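Local atomic coordinates of TRAS1 ORF2p (Bombyx mori, PDB entry 1WDU), a protein that belongs to a telomere-specific non-LTR retrotransposon and, through this N-terminal endonuclease domain, probably nicks target DNA for insertion. Residues A[214-217]-A[218-221]. The protein carries 1 engineered substitution. Sequence-based numbering, arbitrary orientation.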
# COMPACT_ATOMS: atom_id res chain seq x y z
N GLU A 214 9.53 -7.72 10.45
CA GLU A 214 9.93 -9.12 10.37
C GLU A 214 8.83 -10.10 10.78
O GLU A 214 8.57 -11.08 10.08
CB GLU A 214 11.18 -9.35 11.24
CG GLU A 214 11.67 -10.79 11.35
CD GLU A 214 12.26 -11.32 10.05
OE1 GLU A 214 13.16 -10.65 9.49
OE2 GLU A 214 11.85 -12.41 9.60
N ASP A 215 8.18 -9.83 11.91
CA ASP A 215 7.12 -10.68 12.43
C ASP A 215 5.96 -10.93 11.48
O ASP A 215 5.21 -11.89 11.64
CB ASP A 215 6.59 -10.10 13.75
CG ASP A 215 5.70 -8.87 13.54
OD1 ASP A 215 4.49 -9.04 13.29
OD2 ASP A 215 6.22 -7.74 13.61
N MET A 216 5.79 -10.07 10.47
CA MET A 216 4.70 -10.25 9.52
C MET A 216 4.97 -11.36 8.53
O MET A 216 4.04 -12.00 8.04
CB MET A 216 4.40 -8.94 8.80
CG MET A 216 3.69 -7.93 9.68
SD MET A 216 2.27 -8.70 10.53
CE MET A 216 1.24 -9.13 9.10
N LEU A 217 6.24 -11.59 8.23
CA LEU A 217 6.59 -12.69 7.35
C LEU A 217 6.11 -13.89 8.16
O LEU A 217 6.33 -13.93 9.37
CB LEU A 217 8.10 -12.75 7.14
CG LEU A 217 8.74 -11.86 6.08
CD1 LEU A 217 8.22 -10.45 6.19
CD2 LEU A 217 10.25 -11.88 6.26
N ASP A 218 5.45 -14.84 7.51
CA ASP A 218 4.89 -16.05 8.16
C ASP A 218 3.38 -15.89 8.26
O ASP A 218 2.66 -16.85 8.53
CB ASP A 218 5.46 -16.28 9.57
CG ASP A 218 6.83 -16.93 9.55
OD1 ASP A 218 7.32 -17.30 10.64
OD2 ASP A 218 7.42 -17.06 8.46
N LEU A 219 2.92 -14.65 8.07
CA LEU A 219 1.50 -14.33 8.11
C LEU A 219 1.06 -13.82 6.74
O LEU A 219 -0.12 -13.59 6.50
CB LEU A 219 1.22 -13.25 9.16
CG LEU A 219 0.98 -13.65 10.62
CD1 LEU A 219 1.98 -14.70 11.07
CD2 LEU A 219 1.07 -12.41 11.48
N ILE A 220 2.03 -13.66 5.84
CA ILE A 220 1.74 -13.14 4.51
C ILE A 220 2.22 -14.05 3.39
O ILE A 220 3.32 -14.58 3.45
CB ILE A 220 2.40 -11.74 4.32
CG1 ILE A 220 1.74 -10.73 5.27
CG2 ILE A 220 2.31 -11.29 2.87
CD1 ILE A 220 2.39 -9.37 5.26
N ASP A 221 1.39 -14.22 2.36
CA ASP A 221 1.77 -15.05 1.23
C ASP A 221 0.93 -14.72 -0.01
O ASP A 221 -0.04 -13.98 0.07
CB ASP A 221 1.64 -16.54 1.58
CG ASP A 221 0.20 -17.00 1.76
OD1 ASP A 221 -0.53 -17.11 0.75
OD2 ASP A 221 -0.22 -17.24 2.91
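Leu219 lies over one face of the Met216 carbonyl plane and Ile220 CG1 over the other. Leu219 N donates to Met216 O at 2.9 Å, from 36° out of that plane, so the bond does not lie on a lone pair. It is also bent, with an N-H...O angle of 149°. Leu219 CB, 3.3 Å from Met216 O, is on the same side as the donor. Ile220 CG1 is 3.8 Å from Met216 O, on the other side. The bond closes a type II beta turn, with Leu217 and Asp218 at its corners and Asp218 at positive phi (105°). The turn overlaps the end of a short 3-10 segment, in which Leu217 N bonds to Glu214 O.

The Met216 chain is bent at both chi2 and chi3, which brings its end to Leu219 and Ile220. Met216 SD meets Leu219 CD2 at 4.0 Å, the two side chains crossing at about a right angle. Met216 CE touches Ile220 CD1 at 4.0 Å.

The turn joins the two sheets of this DNase I-like sandwich, leading from strand 204-212 to edge strand 220-225. Met216 and Ile220 both pack on Ile150 of strand 149-154. Asp215 OD2 accepts from Arg148 N, and the Leu219 backbone bonds to Arg242, just past strand 237-241.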